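Local coordinates for probable starch synthase 4, chloroplastic/amyloplastic (Arabidopsis thaliana, PDB 6GNE), which is probably a plastid member of the starch synthase family, built on the two-domain GT-B glycosyltransferase fold, at residues D116-F121 and S186-C191; D68-S73 and K81-I86. All coordinates share one frame; numbering follows the deposited sequence.

In the fold
Contact 2 comes first along the chain and closes a hairpin: strand 64-75 turns back within a few residues into strand 78-89, which also pairs antiparallel with strand 92-100 of the large mixed sheet. Contact 1 follows in series, neither nested in nor crossing the hairpin. It spans 64 intervening residues and brings the loop after strand 183-184 back to the start of helix 117-134. The two are about 20 Å apart, centre to centre, yet they share two elements. The hairpin turn supplies Asp-76 to both sides of contact 1, and later turns of helix 117-134 cover Val-71 and Ser-73 of contact 2. Both lie in the starch synthase catalytic domain, where they tie hairpin, helix and loop together.

Contact 1. Residues D116-F121 and S186-C191; sequences DDFRRF and SELGSC
Phe-118 and Glu-187 make the main touch, the ring lying obliquely against the start of the loop segment: Phe-118 CE1 is 3.5 Å from Glu-187 O, and Phe-118 CD1 is 4.0 Å from Glu-187 CB. With CG anti to the backbone N (chi1 -167°), the Phe-118 ring extends from the helix far enough for Leu-188 CD1 to meet Phe-118 CZ at the ring edge, 4.1 Å away. Beside it, Glu-187 reaches across the Arg-119 side chain, nearly perpendicular to it. Glu-187 OE2 rests 3.6 Å from Arg-119 CG, against the aliphatic stem, while Glu-187 OE2 and Arg-119 NE stay 5.3 Å apart, without a salt bridge. The Arg-119 chain bends at chi3 and brings its guanidinium edge toward Ser-190, Arg-119 NH2 to Ser-190 OG 3.5 Å. A shared partner sets these two: Asp-76 forms a salt bridge with Arg-119 and a hydrogen bond with Ser-190 OG. Farther out, Phe-151 packs edge-to-face with Phe-118. The first turn of helix 117-134 thus packs on the loop between strand 183-184 and helix 195-198, with the hairpin end, Phe-75 and Asp-76, beside both in the starch synthase catalytic domain.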
loop_
_atom_site.group_PDB
_atom_site.type_symbol
_atom_site.label_atom_id
_atom_site.label_comp_id
_atom_site.label_asym_id
_atom_site.label_seq_id
_atom_site.Cartn_x
_atom_site.Cartn_y
_atom_site.Cartn_z
ATOM N N ASP A 116 -2.548 22.356 0.427
ATOM C CA ASP A 116 -3.418 22.340 -0.748
ATOM C C ASP A 116 -3.426 20.983 -1.488
ATOM O O ASP A 116 -3.529 20.958 -2.699
ATOM C CB ASP A 116 -3.035 23.511 -1.681
ATOM C CG ASP A 116 -1.625 23.380 -2.277
ATOM O OD1 ASP A 116 -0.778 22.668 -1.698
ATOM O OD2 ASP A 116 -1.364 23.990 -3.332
ATOM N N ASP A 117 -3.337 19.860 -0.768
ATOM C CA ASP A 117 -3.362 18.520 -1.422
ATOM C C ASP A 117 -4.561 18.345 -2.361
ATOM O O ASP A 117 -4.424 17.769 -3.445
ATOM C CB ASP A 117 -3.346 17.358 -0.400
ATOM C CG ASP A 117 -1.943 16.949 0.034
ATOM O OD1 ASP A 117 -0.932 17.439 -0.504
ATOM O OD2 ASP A 117 -1.846 16.086 0.909
ATOM N N PHE A 118 -5.722 18.850 -1.942
ATOM C CA PHE A 118 -6.951 18.728 -2.711
ATOM C C PHE A 118 -6.766 19.308 -4.127
ATOM O O PHE A 118 -7.118 18.672 -5.142
ATOM C CB PHE A 118 -8.108 19.426 -1.977
ATOM C CG PHE A 118 -9.452 19.094 -2.546
ATOM C CD1 PHE A 118 -9.918 19.728 -3.687
ATOM C CD2 PHE A 118 -10.247 18.115 -1.948
ATOM C CE1 PHE A 118 -11.139 19.396 -4.226
ATOM C CE2 PHE A 118 -11.477 17.767 -2.489
ATOM C CZ PHE A 118 -11.922 18.422 -3.627
ATOM N N ARG A 119 -6.213 20.522 -4.176
ATOM C CA ARG A 119 -5.968 21.196 -5.427
ATOM C C ARG A 119 -4.904 20.455 -6.251
ATOM O O ARG A 119 -5.104 20.214 -7.454
ATOM C CB ARG A 119 -5.572 22.652 -5.186
ATOM C CG ARG A 119 -6.746 23.529 -4.752
ATOM C CD ARG A 119 -6.305 24.893 -4.212
ATOM N NE ARG A 119 -5.463 25.643 -5.143
ATOM C CZ ARG A 119 -5.885 26.229 -6.268
ATOM N NH1 ARG A 119 -5.009 26.878 -7.026
ATOM N NH2 ARG A 119 -7.155 26.154 -6.670
ATOM N N ARG A 120 -3.805 20.084 -5.585
ATOM C CA ARG A 120 -2.701 19.345 -6.192
ATOM C C ARG A 120 -3.230 18.124 -6.941
ATOM O O ARG A 120 -2.997 17.975 -8.135
ATOM C CB ARG A 120 -1.686 18.895 -5.133
ATOM C CG ARG A 120 -0.876 19.991 -4.458
ATOM C CD ARG A 120 0.007 19.446 -3.342
ATOM N NE ARG A 120 1.159 18.697 -3.886
ATOM C CZ ARG A 120 1.746 17.625 -3.340
ATOM N NH1 ARG A 120 1.323 17.081 -2.195
ATOM N NH2 ARG A 120 2.788 17.069 -3.953
ATOM N N PHE A 121 -3.991 17.269 -6.274
ATOM C CA PHE A 121 -4.383 16.002 -6.900
ATOM C C PHE A 121 -5.643 16.063 -7.793
ATOM O O PHE A 121 -5.782 15.279 -8.741
ATOM C CB PHE A 121 -4.435 14.892 -5.849
ATOM C CG PHE A 121 -3.079 14.566 -5.258
ATOM C CD1 PHE A 121 -2.156 13.837 -5.995
ATOM C CD2 PHE A 121 -2.721 15.004 -3.982
ATOM C CE1 PHE A 121 -0.915 13.529 -5.465
ATOM C CE2 PHE A 121 -1.472 14.716 -3.450
ATOM C CZ PHE A 121 -0.563 13.976 -4.183
ATOM N N SER A 186 -16.829 24.455 -2.680
ATOM C CA SER A 186 -16.186 25.472 -3.541
ATOM C C SER A 186 -14.978 24.924 -4.288
ATOM O O SER A 186 -14.800 25.191 -5.475
ATOM C CB SER A 186 -15.696 26.673 -2.716
ATOM O OG SER A 186 -16.415 26.880 -1.510
ATOM N N GLU A 187 -14.166 24.158 -3.563
ATOM C CA GLU A 187 -12.932 23.590 -4.085
ATOM C C GLU A 187 -13.088 22.527 -5.177
ATOM O O GLU A 187 -12.125 22.264 -5.912
ATOM C CB GLU A 187 -12.077 23.012 -2.935
ATOM C CG GLU A 187 -11.570 24.094 -1.982
ATOM C CD GLU A 187 -10.220 23.763 -1.384
ATOM O OE1 GLU A 187 -10.159 23.750 -0.142
ATOM O OE2 GLU A 187 -9.241 23.504 -2.150
ATOM N N LEU A 188 -14.266 21.912 -5.271
ATOM C CA LEU A 188 -14.538 20.920 -6.321
ATOM C C LEU A 188 -14.603 21.518 -7.717
ATOM O O LEU A 188 -14.388 20.801 -8.703
ATOM C CB LEU A 188 -15.837 20.143 -6.048
ATOM C CG LEU A 188 -15.971 18.807 -6.787
ATOM C CD1 LEU A 188 -14.830 17.830 -6.461
ATOM C CD2 LEU A 188 -17.325 18.188 -6.533
ATOM N N GLY A 189 -14.922 22.815 -7.798
ATOM C CA GLY A 189 -15.077 23.503 -9.076
ATOM C C GLY A 189 -13.759 23.776 -9.794
ATOM O O GLY A 189 -13.765 24.006 -11.004
ATOM N N SER A 190 -12.644 23.765 -9.057
ATOM C CA SER A 190 -11.337 24.017 -9.651
ATOM C C SER A 190 -11.029 23.093 -10.837
ATOM O O SER A 190 -10.655 23.566 -11.910
ATOM C CB SER A 190 -10.222 23.932 -8.595
ATOM O OG SER A 190 -10.315 24.964 -7.635
ATOM N N CYS A 191 -11.223 21.795 -10.662
ATOM C CA CYS A 191 -10.863 20.814 -11.709
ATOM C C CYS A 191 -11.857 20.765 -12.866
ATOM O O CYS A 191 -11.593 20.084 -13.857
ATOM C CB CYS A 191 -10.680 19.409 -11.129
ATOM S SG CYS A 191 -12.172 18.724 -10.367
#

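Contact 2. Residues D68-S73 and K81-I86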
loop_
_atom_site.group_PDB
_atom_site.type_symbol
_atom_site.label_atom_id
_atom_site.label_comp_id
_atom_site.label_asym_id
_atom_site.label_seq_id
_atom_site.Cartn_x
_atom_site.Cartn_y
_atom_site.Cartn_z
ATOM N N ASP A 68 8.029 16.438 -26.659
ATOM C CA ASP A 68 7.914 17.738 -27.268
ATOM C C ASP A 68 6.490 18.249 -27.236
ATOM O O ASP A 68 6.305 19.475 -27.195
ATOM C CB ASP A 68 8.461 17.665 -28.679
ATOM C CG ASP A 68 9.931 17.493 -28.664
ATOM O OD1 ASP A 68 10.570 18.448 -28.210
ATOM O OD2 ASP A 68 10.439 16.410 -29.019
ATOM N N THR A 69 5.504 17.337 -27.252
ATOM C CA THR A 69 4.092 17.695 -27.092
ATOM C C THR A 69 3.778 18.229 -25.687
ATOM O O THR A 69 3.833 17.484 -24.710
ATOM C CB THR A 69 3.140 16.484 -27.349
ATOM O OG1 THR A 69 3.871 15.262 -27.206
ATOM C CG2 THR A 69 2.468 16.540 -28.734
ATOM N N VAL A 70 3.438 19.517 -25.603
ATOM C CA VAL A 70 2.865 20.097 -24.379
ATOM C C VAL A 70 1.350 19.760 -24.367
ATOM O O VAL A 70 0.726 19.657 -25.424
ATOM C CB VAL A 70 3.160 21.620 -24.269
ATOM C CG1 VAL A 70 2.557 22.214 -23.001
ATOM C CG2 VAL A 70 4.669 21.879 -24.305
ATOM N N VAL A 71 0.785 19.534 -23.175
ATOM C CA VAL A 71 -0.639 19.222 -23.019
ATOM C C VAL A 71 -1.269 20.274 -22.106
ATOM O O VAL A 71 -0.941 20.367 -20.907
ATOM C CB VAL A 71 -0.890 17.795 -22.483
ATOM C CG1 VAL A 71 -2.364 17.586 -22.163
ATOM C CG2 VAL A 71 -0.415 16.758 -23.495
ATOM N N GLU A 72 -2.165 21.062 -22.704
ATOM C CA GLU A 72 -2.895 22.100 -21.992
ATOM C C GLU A 72 -4.026 21.462 -21.198
ATOM O O GLU A 72 -4.742 20.609 -21.720
ATOM C CB GLU A 72 -3.447 23.145 -22.964
ATOM C CG GLU A 72 -2.359 23.835 -23.772
ATOM C CD GLU A 72 -2.651 25.301 -24.020
ATOM O OE1 GLU A 72 -1.828 26.140 -23.578
ATOM O OE2 GLU A 72 -3.691 25.608 -24.644
ATOM N N SER A 73 -4.169 21.875 -19.942
ATOM C CA SER A 73 -5.116 21.286 -18.989
ATOM C C SER A 73 -5.905 22.377 -18.279
ATOM O O SER A 73 -5.375 23.457 -18.034
ATOM C CB SER A 73 -4.324 20.473 -17.969
ATOM O OG SER A 73 -5.145 19.912 -16.986
ATOM N N LYS A 81 -0.192 24.777 -19.051
ATOM C CA LYS A 81 0.729 23.893 -19.759
ATOM C C LYS A 81 1.255 22.799 -18.860
ATOM O O LYS A 81 1.534 23.041 -17.688
ATOM C CB LYS A 81 1.854 24.706 -20.380
ATOM C CG LYS A 81 1.343 25.457 -21.598
ATOM C CD LYS A 81 2.416 26.319 -22.233
ATOM C CE LYS A 81 1.862 27.001 -23.477
ATOM N NZ LYS A 81 2.601 28.266 -23.753
ATOM N N ASN A 82 1.348 21.592 -19.413
ATOM C CA ASN A 82 1.977 20.446 -18.728
ATOM C C ASN A 82 3.078 19.817 -19.596
ATOM O O ASN A 82 2.799 19.465 -20.742
ATOM C CB ASN A 82 0.928 19.367 -18.437
ATOM C CG ASN A 82 -0.198 19.856 -17.553
ATOM O OD1 ASN A 82 -1.294 20.108 -18.021
ATOM N ND2 ASN A 82 0.064 19.974 -16.276
ATOM N N LYS A 83 4.303 19.699 -19.071
ATOM C CA LYS A 83 5.373 18.892 -19.699
ATOM C C LYS A 83 5.059 17.424 -19.432
ATOM O O LYS A 83 4.843 17.048 -18.296
ATOM C CB LYS A 83 6.805 19.183 -19.135
ATOM C CG LYS A 83 7.733 20.012 -20.009
ATOM C CD LYS A 83 7.174 21.424 -20.225
ATOM C CE LYS A 83 7.320 22.007 -21.654
ATOM N NZ LYS A 83 8.471 22.941 -21.799
ATOM N N ILE A 84 5.051 16.614 -20.484
ATOM C CA ILE A 84 4.845 15.175 -20.368
ATOM C C ILE A 84 6.196 14.453 -20.481
ATOM O O ILE A 84 6.998 14.736 -21.399
ATOM C CB ILE A 84 3.876 14.664 -21.453
ATOM C CG1 ILE A 84 2.577 15.488 -21.439
ATOM C CG2 ILE A 84 3.558 13.184 -21.266
ATOM C CD1 ILE A 84 1.944 15.660 -20.068
ATOM N N TRP A 85 6.439 13.534 -19.537
ATOM C CA TRP A 85 7.637 12.705 -19.557
ATOM C C TRP A 85 7.224 11.258 -19.741
ATOM O O TRP A 85 6.163 10.879 -19.266
ATOM C CB TRP A 85 8.407 12.841 -18.246
ATOM C CG TRP A 85 8.945 14.197 -17.958
ATOM C CD1 TRP A 85 8.225 15.326 -17.691
ATOM C CD2 TRP A 85 10.320 14.578 -17.905
ATOM N NE1 TRP A 85 9.060 16.378 -17.478
ATOM C CE2 TRP A 85 10.355 15.949 -17.597
ATOM C CE3 TRP A 85 11.524 13.890 -18.059
ATOM C CZ2 TRP A 85 11.556 16.655 -17.462
ATOM C CZ3 TRP A 85 12.693 14.574 -17.920
ATOM C CH2 TRP A 85 12.703 15.957 -17.643
ATOM N N ILE A 86 8.064 10.453 -20.405
ATOM C CA ILE A 86 7.852 8.995 -20.395
ATOM C C ILE A 86 9.088 8.274 -19.967
ATOM O O ILE A 86 10.179 8.758 -20.138
ATOM C CB ILE A 86 7.365 8.387 -21.748
ATOM C CG1 ILE A 86 8.473 8.346 -22.804
ATOM C CG2 ILE A 86 6.170 9.158 -22.282
ATOM C CD1 ILE A 86 8.005 7.961 -24.204
HETATM O O HOH W 1 5.762 17.886 -23.012
#
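This contact is the body of a beta hairpin, strand 64-75 against strand 78-89, at the margin of the large mixed sheet in the starch synthase catalytic domain. The two short segments run antiparallel but splay, with 141° between their directions. Val-71 N donates to Asn-82 O at 3.2 Å; the return bond, Asn-82 N to Val-71 O at 3.0 Å, is bent and weak. Toward Thr-69 a water takes over: it donates to Thr-69 O (2.6 Å) and accepts from Ile-84 N (2.9 Å), bridging strands that have drawn apart. On one face Val-70 lies among lysine stems, Val-70 CG1 being 3.7 Å from Lys-81 CB and Val-70 CG2 3.8 Å from Lys-83 CE. Glu-72 and Lys-81 run alongside each other in the same direction, and Glu-72 OE1 remains 4.9 Å from Lys-81 NZ. On the face of Val-71 and Asn-82, the anti placing of Val-71 CG2 relative to its own carbonyl carbon carries that branch to Ile-84 CG1, 3.8 Å away. Glu-130 and Gln-134 of helix 117-134 touch Val-71 there. The chemistry is thus divided between the faces: Val-71 and Ile-84 are buried, whereas the lysines and Glu-72 are at least partly exposed, and the charges of Glu-72 and Lys-81 probably attract weakly across their gap without a direct bond.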